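Local atomic coordinates of phosphatidylethanolamine-binding protein (Plasmodium vivax, PDB entry 2GZQ), a protein that probably binds phosphatidylethanolamine or similar phosphate-bearing ligands, as a malaria-parasite member of the phosphatidylethanolamine-binding protein family. Residues Leu55-Ala58 with Gly59-Ser62; Val147-Glu150 with Asn151-Asn154; Arg162-Tyr166 with Ile167-Lys171. All coordinates share one frame; numbering follows the deposited sequence.

Contact 1: residues Leu55-Ala58 with Gly59-Ser62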
ATOM      1  N   LEU A  55      10.358  -0.188  11.869  1.00  6.26           N
ATOM      2  CA  LEU A  55       9.861  -1.502  12.237  1.00  7.47           C
ATOM      3  C   LEU A  55      10.901  -2.537  11.865  1.00  7.02           C
ATOM      4  O   LEU A  55      11.533  -2.463  10.816  1.00  6.39           O
ATOM      5  CB  LEU A  55       8.552  -1.830  11.519  1.00 12.18           C
ATOM      6  CG  LEU A  55       7.278  -1.214  12.081  1.00 12.17           C
ATOM      7  CD1 LEU A  55       6.060  -1.830  11.403  1.00 13.08           C
ATOM      8  CD2 LEU A  55       7.217  -1.414  13.576  1.00  9.78           C
ATOM      9  N   ASP A  56      11.069  -3.515  12.748  1.00  7.30           N
ATOM     10  CA  ASP A  56      11.897  -4.673  12.474  1.00  7.02           C
ATOM     11  C   ASP A  56      11.229  -5.515  11.395  1.00  6.76           C
ATOM     12  O   ASP A  56      10.008  -5.683  11.383  1.00  8.05           O
ATOM     13  CB  ASP A  56      12.104  -5.511  13.748  1.00  8.89           C
ATOM     14  CG  ASP A  56      13.084  -4.878  14.715  1.00 19.47           C
ATOM     15  OD1 ASP A  56      13.638  -3.803  14.400  1.00 24.45           O
ATOM     16  OD2 ASP A  56      13.291  -5.457  15.796  1.00 30.54           O
ATOM     17  N   LEU A  57      12.053  -6.057  10.511  1.00  4.62           N
ATOM     18  CA  LEU A  57      11.614  -6.984   9.484  1.00  8.73           C
ATOM     19  C   LEU A  57      10.973  -8.220  10.083  1.00  7.36           C
ATOM     20  O   LEU A  57      10.023  -8.774   9.547  1.00  9.07           O
ATOM     21  CB  LEU A  57      12.809  -7.432   8.666  1.00 15.52           C
ATOM     22  CG  LEU A  57      12.970  -6.816   7.303  1.00 16.14           C
ATOM     23  CD1 LEU A  57      14.196  -7.429   6.651  1.00 15.22           C
ATOM     24  CD2 LEU A  57      11.711  -7.032   6.479  1.00 13.05           C
ATOM     25  N   ALA A  58      11.518  -8.689  11.194  1.00  7.88           N
ATOM     26  CA  ALA A  58      10.936  -9.837  11.846  1.00  7.44           C
ATOM     27  C   ALA A  58       9.461  -9.572  12.150  1.00  8.66           C
ATOM     28  O   ALA A  58       9.082  -8.477  12.573  1.00 11.16           O
ATOM     29  CB  ALA A  58      11.693 -10.162  13.124  1.00  9.94           C
ATOM     30  N   GLY A  59       8.617 -10.574  11.919  1.00  7.37           N
ATOM     31  CA  GLY A  59       7.214 -10.488  12.242  1.00  8.54           C
ATOM     32  C   GLY A  59       6.358  -9.823  11.167  1.00  9.15           C
ATOM     33  O   GLY A  59       5.218  -9.479  11.444  1.00  9.17           O
ATOM     34  N   THR A  60       6.897  -9.610   9.958  1.00  5.86           N
ATOM     35  CA  THR A  60       6.154  -9.033   8.832  1.00  5.30           C
ATOM     36  C   THR A  60       5.836 -10.030   7.722  1.00  5.84           C
ATOM     37  O   THR A  60       5.434  -9.648   6.629  1.00  6.46           O
ATOM     38  CB  THR A  60       6.917  -7.855   8.231  1.00  6.70           C
ATOM     39  OG1 THR A  60       8.158  -8.303   7.692  1.00  7.85           O
ATOM     40  CG2 THR A  60       7.143  -6.812   9.273  1.00  7.88           C
ATOM     41  N   GLY A  61       6.007 -11.306   8.010  1.00  5.59           N
ATOM     42  CA  GLY A  61       5.762 -12.357   7.033  1.00  7.58           C
ATOM     43  C   GLY A  61       4.298 -12.621   6.706  1.00  6.64           C
ATOM     44  O   GLY A  61       4.003 -13.243   5.680  1.00  7.46           O
ATOM     45  N   SER A  62       3.384 -12.154   7.557  1.00  7.32           N
ATOM     46  CA  SER A  62       1.956 -12.299   7.292  1.00  7.16           C
ATOM     47  C   SER A  62       1.227 -10.981   7.155  1.00  4.55           C
ATOM     48  O   SER A  62       1.688  -9.949   7.639  1.00  5.69           O
ATOM     49  CB  SER A  62       1.264 -13.107   8.374  1.00  9.34           C
ATOM     50  OG  SER A  62       1.870 -14.379   8.526  1.00 13.68           O
TER
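Thr60 reaches back to Leu57 with two donors for one acceptor. Its hydroxyl OG1 lies 2.7 Å from Leu57 O and gives its proton in the carbonyl plane, on a lone pair, while Thr60 N makes the longer bond of 3.3 Å to the same Leu57 O. The amide bond is bent, with an N-H...O angle of 139°, and its donor is tilted out of the carbonyl plane, so the hydroxyl bond is the shorter and better placed of the pair. A chi1 of 63° sets OG1 between Thr60's own N and carbonyl carbon, from where it can reach Leu57 O; CG2 is thereby swung beside the backbone N, and this methyl comes 3.7 Å from Asp56 O. Leu57 CD2 also comes within 4.0 Å of Thr60 OG1.

The backbone that positions these groups is a type II beta turn from Leu57 to Thr60. Gly59 occupies its third position with a positive phi (85°), where a CB would run into Ala58 O; the turn therefore calls for glycine.

Asp56 O and Ala58 O both accept from Lys47 NZ, which ties the turn to strand 47-49. Leu57 and Thr60 pack on Met197 of strand 188-198 and on Pro129, placing the turn where edge strand 54-56 leaves the mixed sheet.

Contact 2: residues Val147-Glu150 with Asn151-Asn154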
ATOM      1  N   VAL A 147     -12.416   3.215  -5.219  1.00  3.63           N
ATOM      2  CA  VAL A 147     -12.815   2.648  -6.485  1.00  4.21           C
ATOM      3  C   VAL A 147     -14.324   2.437  -6.467  1.00  4.42           C
ATOM      4  O   VAL A 147     -14.905   2.101  -5.439  1.00  5.50           O
ATOM      5  CB  VAL A 147     -12.029   1.320  -6.769  1.00  5.20           C
ATOM      6  CG1 VAL A 147     -12.286   0.273  -5.716  1.00  6.85           C
ATOM      7  CG2 VAL A 147     -12.350   0.755  -8.129  1.00  7.76           C
ATOM      8  N   LYS A 148     -14.969   2.649  -7.600  1.00  4.73           N
ATOM      9  CA  LYS A 148     -16.388   2.314  -7.718  1.00  4.98           C
ATOM     10  C   LYS A 148     -16.594   0.848  -7.414  1.00  5.66           C
ATOM     11  O   LYS A 148     -15.836   0.009  -7.855  1.00  6.75           O
ATOM     12  CB  LYS A 148     -16.910   2.597  -9.122  1.00  5.44           C
ATOM     13  CG  LYS A 148     -17.024   4.037  -9.446  1.00  5.90           C
ATOM     14  CD  LYS A 148     -17.720   4.221 -10.796  1.00  9.82           C
ATOM     15  CE  LYS A 148     -17.912   5.672 -11.140  1.00 13.79           C
ATOM     16  NZ  LYS A 148     -18.440   5.810 -12.522  1.00 19.22           N
ATOM     17  N   GLU A 149     -17.664   0.531  -6.695  1.00  4.95           N
ATOM     18  CA  GLU A 149     -17.988  -0.860  -6.389  1.00  6.15           C
ATOM     19  C   GLU A 149     -17.998  -1.698  -7.669  1.00  5.16           C
ATOM     20  O   GLU A 149     -17.473  -2.814  -7.709  1.00  6.20           O
ATOM     21  CB  GLU A 149     -19.328  -0.976  -5.667  1.00  9.48           C
ATOM     22  CG  GLU A 149     -19.841  -2.405  -5.557  1.00 14.58           C
ATOM     23  CD  GLU A 149     -19.198  -3.174  -4.419  1.00 17.46           C
ATOM     24  OE1 GLU A 149     -18.668  -2.523  -3.493  1.00 25.99           O
ATOM     25  OE2 GLU A 149     -19.237  -4.428  -4.448  1.00 20.35           O
ATOM     26  N   GLU A 150     -18.599  -1.167  -8.724  1.00  6.13           N
ATOM     27  CA  GLU A 150     -18.747  -1.952  -9.961  1.00  5.36           C
ATOM     28  C   GLU A 150     -17.399  -2.251 -10.625  1.00  4.58           C
ATOM     29  O   GLU A 150     -17.336  -3.136 -11.488  1.00  4.33           O
ATOM     30  CB  GLU A 150     -19.658  -1.238 -10.954  1.00  6.04           C
ATOM     31  CG  GLU A 150     -19.083   0.065 -11.487  1.00 13.59           C
ATOM     32  CD  GLU A 150     -20.130   0.953 -12.145  1.00 17.59           C
ATOM     33  OE1 GLU A 150     -21.073   1.390 -11.451  1.00 28.27           O
ATOM     34  OE2 GLU A 150     -19.999   1.221 -13.358  1.00 25.20           O
ATOM     35  N   ASN A 151     -16.355  -1.514 -10.247  1.00  4.29           N
ATOM     36  CA  ASN A 151     -15.018  -1.668 -10.853  1.00  4.89           C
ATOM     37  C   ASN A 151     -14.016  -2.339  -9.930  1.00  4.94           C
ATOM     38  O   ASN A 151     -12.847  -2.435 -10.254  1.00  4.95           O
ATOM     39  CB  ASN A 151     -14.454  -0.298 -11.277  1.00  7.31           C
ATOM     40  CG  ASN A 151     -15.256   0.344 -12.371  1.00  7.96           C
ATOM     41  OD1 ASN A 151     -15.911  -0.335 -13.148  1.00  8.46           O
ATOM     42  ND2 ASN A 151     -15.170   1.667 -12.467  1.00  9.13           N
ATOM     43  N   LYS A 152     -14.470  -2.799  -8.776  1.00  4.55           N
ATOM     44  CA  LYS A 152     -13.534  -3.292  -7.780  1.00  5.75           C
ATOM     45  C   LYS A 152     -12.726  -4.499  -8.246  1.00  4.62           C
ATOM     46  O   LYS A 152     -11.619  -4.725  -7.752  1.00  6.26           O
ATOM     47  CB  LYS A 152     -14.221  -3.609  -6.456  1.00  6.09           C
ATOM     48  CG  LYS A 152     -15.127  -4.841  -6.486  1.00  7.08           C
ATOM     49  CD  LYS A 152     -15.746  -5.127  -5.108  1.00  8.13           C
ATOM     50  CE  LYS A 152     -16.487  -6.439  -5.074  1.00  8.02           C
ATOM     51  NZ  LYS A 152     -17.147  -6.621  -3.786  1.00  8.13           N
ATOM     52  N   GLY A 153     -13.250  -5.239  -9.220  1.00  4.78           N
ATOM     53  CA  GLY A 153     -12.514  -6.373  -9.798  1.00  9.29           C
ATOM     54  C   GLY A 153     -12.128  -6.168 -11.242  1.00  7.14           C
ATOM     55  O   GLY A 153     -11.841  -7.130 -11.955  1.00  9.12           O
ATOM     56  N   ASN A 154     -12.130  -4.913 -11.666  1.00  4.36           N
ATOM     57  CA  ASN A 154     -11.828  -4.537 -13.024  0.50  9.36           C
ATOM     58  C   ASN A 154     -10.808  -3.411 -13.023  1.00  4.35           C
ATOM     59  O   ASN A 154     -11.101  -2.291 -13.426  1.00  7.97           O
ATOM     60  CB  ASN A 154     -13.118  -4.087 -13.711  0.50 10.93           C
ATOM     61  CG  ASN A 154     -12.949  -3.897 -15.189  0.50  7.24           C
ATOM     62  OD1 ASN A 154     -11.948  -4.328 -15.766  0.50 12.22           O
ATOM     63  ND2 ASN A 154     -13.906  -3.223 -15.811  0.50  9.39           N
TER
HETATM   64  O   HOH W   1     -13.825   3.328 -10.188  1.00 18.42           O
HETATM   65  O   HOH W   2     -17.362  -4.438  -2.042  1.00 18.84           O
HETATM   66  O   HOH W   3     -15.637  -5.375 -10.805  1.00 17.32           O
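Three acceptors surround Lys152 NZ: Glu149 OE2, which it meets in a salt bridge at 3.1 Å, Asn119 O, and a water that accepts from NZ at 2.8 Å. The same water donates to Glu149 OE1 at 2.7 Å, so the ammonium meets the carboxylate both directly and through solvent. NZ comes to OE2 from the syn side, 30° out of the carboxylate plane. The bend of Glu149 at chi2 (81°) brings its acid round beside the extended Lys152 chain, and the two side chains run alongside each other in the same direction.

Behind this pair the backbone turns in a short 3-10 segment. Asn151 N donates to Lys148 O over 2.9 Å, and Lys152 N to Glu149 O over 3.2 Å. Asn151 O then closes a type I turn with Asn154 N. Two more waters bridge the bend: one accepts from both Lys148 N and Asn151 ND2, the other joins Glu150 O to Gly153 N. Val147 CG2 also touches Asn151 CB at 3.9 Å, while the buried Val147 side chain packs on Cys78 and Ile80.

The bend follows strand 138-148 directly. Val147 and Glu149 still pair by backbone with Cys78 and Asp76, Lys152 likewise packs on strand 77-85, and Lys152 O accepts from Ser105 OG of strand 99-107.

Contact 3: residues Arg162-Tyr166 with Ile167-Lys171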
ATOM      1  N   ARG A 162      -4.517 -15.105 -10.653  1.00  2.79           N
ATOM      2  CA  ARG A 162      -4.435 -16.466 -11.182  1.00  3.32           C
ATOM      3  C   ARG A 162      -3.128 -17.126 -10.770  1.00  3.44           C
ATOM      4  O   ARG A 162      -2.768 -18.186 -11.282  1.00  5.93           O
ATOM      5  CB  ARG A 162      -4.504 -16.450 -12.707  1.00  5.29           C
ATOM      6  CG  ARG A 162      -5.787 -15.926 -13.257  1.00  5.59           C
ATOM      7  CD  ARG A 162      -5.785 -16.036 -14.765  1.00  7.59           C
ATOM      8  NE  ARG A 162      -4.941 -15.009 -15.357  1.00  9.36           N
ATOM      9  CZ  ARG A 162      -4.406 -15.070 -16.576  1.00  7.20           C
ATOM     10  NH1 ARG A 162      -4.650 -16.117 -17.327  1.00 10.68           N
ATOM     11  NH2 ARG A 162      -3.687 -14.071 -17.045  1.00  6.50           N
ATOM     12  N   GLY A 163      -2.448 -16.539  -9.812  1.00  3.29           N
ATOM     13  CA  GLY A 163      -1.164 -17.047  -9.389  1.00  4.88           C
ATOM     14  C   GLY A 163      -0.005 -16.169  -9.822  1.00  3.26           C
ATOM     15  O   GLY A 163      -0.131 -15.291 -10.680  1.00  4.14           O
ATOM     16  N   GLU A 164       1.144 -16.455  -9.232  1.00  4.10           N
ATOM     17  CA  GLU A 164       2.322 -15.660  -9.480  1.00  4.85           C
ATOM     18  C   GLU A 164       2.841 -15.767 -10.906  1.00  4.35           C
ATOM     19  O   GLU A 164       3.538 -14.866 -11.381  1.00  5.54           O
ATOM     20  CB  GLU A 164       3.418 -16.025  -8.498  1.00  6.26           C
ATOM     21  CG  GLU A 164       3.061 -15.774  -7.044  1.00  7.02           C
ATOM     22  CD  GLU A 164       2.753 -14.316  -6.718  1.00  7.00           C
ATOM     23  OE1 GLU A 164       3.636 -13.458  -6.907  1.00  7.68           O
ATOM     24  OE2 GLU A 164       1.627 -14.026  -6.243  1.00  9.02           O
ATOM     25  N   HIS A 165       2.506 -16.809 -11.649  1.00  3.77           N
ATOM     26  CA  HIS A 165       3.000 -16.944 -13.014  1.00  4.04           C
ATOM     27  C   HIS A 165       2.460 -15.863 -13.929  1.00  3.91           C
ATOM     28  O   HIS A 165       3.082 -15.532 -14.947  1.00  4.79           O
ATOM     29  CB  HIS A 165       2.640 -18.315 -13.588  1.00  7.80           C
ATOM     30  CG  HIS A 165       3.002 -18.468 -15.028  1.00 10.89           C
ATOM     31  ND1 HIS A 165       4.300 -18.672 -15.446  1.00 16.84           N
ATOM     32  CD2 HIS A 165       2.246 -18.414 -16.155  1.00 10.84           C
ATOM     33  CE1 HIS A 165       4.327 -18.749 -16.766  1.00 20.84           C
ATOM     34  NE2 HIS A 165       3.095 -18.595 -17.219  1.00 16.04           N
ATOM     35  N   TYR A 166       1.322 -15.281 -13.585  1.00  2.90           N
ATOM     36  CA  TYR A 166       0.627 -14.408 -14.510  1.00  3.30           C
ATOM     37  C   TYR A 166       0.847 -12.931 -14.211  1.00  3.67           C
ATOM     38  O   TYR A 166       0.333 -12.086 -14.932  1.00  4.07           O
ATOM     39  CB  TYR A 166      -0.869 -14.744 -14.557  1.00  4.35           C
ATOM     40  CG  TYR A 166      -1.131 -16.117 -15.159  1.00  4.64           C
ATOM     41  CD1 TYR A 166      -1.409 -17.194 -14.331  1.00  5.87           C
ATOM     42  CD2 TYR A 166      -1.068 -16.332 -16.520  1.00  5.48           C
ATOM     43  CE1 TYR A 166      -1.640 -18.444 -14.848  1.00  7.06           C
ATOM     44  CE2 TYR A 166      -1.308 -17.594 -17.050  1.00  7.87           C
ATOM     45  CZ  TYR A 166      -1.579 -18.637 -16.199  1.00  7.71           C
ATOM     46  OH  TYR A 166      -1.809 -19.904 -16.707  1.00 14.97           O
ATOM     47  N   ILE A 167       1.601 -12.621 -13.163  1.00  3.48           N
ATOM     48  CA  ILE A 167       1.905 -11.262 -12.775  1.00  3.15           C
ATOM     49  C   ILE A 167       3.356 -11.150 -12.356  1.00  3.19           C
ATOM     50  O   ILE A 167       4.042 -12.150 -12.196  1.00  4.72           O
ATOM     51  CB  ILE A 167       0.941 -10.757 -11.639  1.00  4.07           C
ATOM     52  CG1 ILE A 167       0.933 -11.672 -10.420  1.00  4.96           C
ATOM     53  CG2 ILE A 167      -0.460 -10.612 -12.187  1.00  4.62           C
ATOM     54  CD1 ILE A 167       2.110 -11.529  -9.491  1.00  6.11           C
ATOM     55  N   THR A 168       3.835  -9.929 -12.185  1.00  4.25           N
ATOM     56  CA  THR A 168       5.121  -9.711 -11.549  1.00  4.59           C
ATOM     57  C   THR A 168       4.941  -8.650 -10.479  1.00  4.54           C
ATOM     58  O   THR A 168       4.170  -7.719 -10.640  1.00  5.65           O
ATOM     59  CB  THR A 168       6.234  -9.307 -12.518  1.00  5.98           C
ATOM     60  OG1 THR A 168       7.447  -9.141 -11.758  1.00  7.23           O
ATOM     61  CG2 THR A 168       5.907  -8.064 -13.302  1.00  5.76           C
ATOM     62  N   ARG A 169       5.632  -8.787  -9.355  1.00  4.39           N
ATOM     63  CA  ARG A 169       5.546  -7.759  -8.329  0.50  5.34           C
ATOM     64  C   ARG A 169       6.535  -6.621  -8.539  1.00  4.39           C
ATOM     65  O   ARG A 169       6.393  -5.574  -7.939  1.00  4.82           O
ATOM     66  CB  ARG A 169       5.652  -8.401  -6.952  0.50  4.58           C
ATOM     67  CG  ARG A 169       4.475  -9.315  -6.699  0.50  5.28           C
ATOM     68  CD  ARG A 169       4.695 -10.279  -5.561  0.50  3.61           C
ATOM     69  NE  ARG A 169       3.509 -11.109  -5.356  0.50  3.17           N
ATOM     70  CZ  ARG A 169       2.501 -10.807  -4.548  0.50  3.67           C
ATOM     71  NH1 ARG A 169       2.513  -9.700  -3.807  0.50  3.93           N
ATOM     72  NH2 ARG A 169       1.464 -11.626  -4.478  0.50  4.50           N
ATOM     73  N   VAL A 170       7.505  -6.808  -9.419  1.00  3.32           N
ATOM     74  CA  VAL A 170       8.496  -5.792  -9.721  1.00  3.82           C
ATOM     75  C   VAL A 170       7.879  -4.751 -10.646  1.00  4.03           C
ATOM     76  O   VAL A 170       7.135  -5.098 -11.585  1.00  5.48           O
ATOM     77  CB  VAL A 170       9.736  -6.471 -10.354  1.00  4.72           C
ATOM     78  CG1 VAL A 170      10.776  -5.469 -10.784  1.00  8.04           C
ATOM     79  CG2 VAL A 170      10.330  -7.497  -9.373  1.00  7.10           C
ATOM     80  N   LYS A 171       8.157  -3.468 -10.384  1.00  4.01           N
ATOM     81  CA  LYS A 171       7.592  -2.394 -11.232  1.00  4.50           C
ATOM     82  C   LYS A 171       6.070  -2.536 -11.360  1.00  4.35           C
ATOM     83  O   LYS A 171       5.471  -2.339 -12.428  1.00  4.90           O
ATOM     84  CB  LYS A 171       8.267  -2.339 -12.610  1.00  5.58           C
ATOM     85  CG  LYS A 171       9.715  -1.947 -12.593  1.00  8.12           C
ATOM     86  CD  LYS A 171      10.315  -1.982 -14.012  1.00  9.17           C
ATOM     87  CE  LYS A 171      11.797  -1.817 -14.034  1.00 13.44           C
ATOM     88  NZ  LYS A 171      12.269  -1.947 -15.448  1.00 16.49           N
TER
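The guanidinium of Arg169 and the carboxylate of Glu164 meet edge to edge, their planes only 24° apart, with Glu164 CD in the guanidinium plane. Arg169 NE donates to Glu164 OE1 at 2.8 Å and Arg169 NH2 to Glu164 OE2 at 3.0 Å. Both bonds are nearly straight (170° for the first), and both oxygens are met on the syn side, which makes this a bidentate, side-on salt bridge. The Glu164 chain bends at chi2 (-61°), turning its acid toward 167-171. Pro125 O also accepts from NH2, Val100 O from NH1, and Tyr161 OH bonds to Glu164 OE2; in the conformer given, these partners help to orient both ends.

Next to the acid, Ile167 CD1 lies 3.6 Å from Glu164 OE1, flanking the ion pair with a methyl. Behind it the chain bends: Tyr166 N bonds to Gly163 O, and Ile167 N makes only a weak bond to Glu164 O.

Within 162-166 the Tyr166 ring is covered on both faces: Arg162 NH1 lies 3.6 Å above one, offset toward the rim, and His165 CD2 sits 3.7 Å above the opposite face, over its centre. Tyr166 CE2 is in turn at the edge of the His165 ring.

The bidentate Glu-Arg ion pair, with the Arg169-Val100 backbone bond, fastens the loop between strand 138-148 and helix 171-174 to strand 99-107 of this phosphatidylethanolamine-binding protein fold.

In the fold
All three contacts are local surface bends, each centred about 16 to 17 Å from the centre of the chain, and none touches another. Contacts 1 and 2 both reach the six-stranded mixed sheet but lie on opposite sides of the chain's centre, their centres 31 Å apart. Contact 1 leaves edge strand 54-56, whereas contact 2 follows the end of inner strand 138-148. Contact 3, in the loop that contact 2 begins, has its centre 21 Å from that of contact 2 and 22 Å from that of contact 1; its nearest atoms remain about 11 Å and 10 Å from them. The geometry gives no ground to place any of the three in the ligand site.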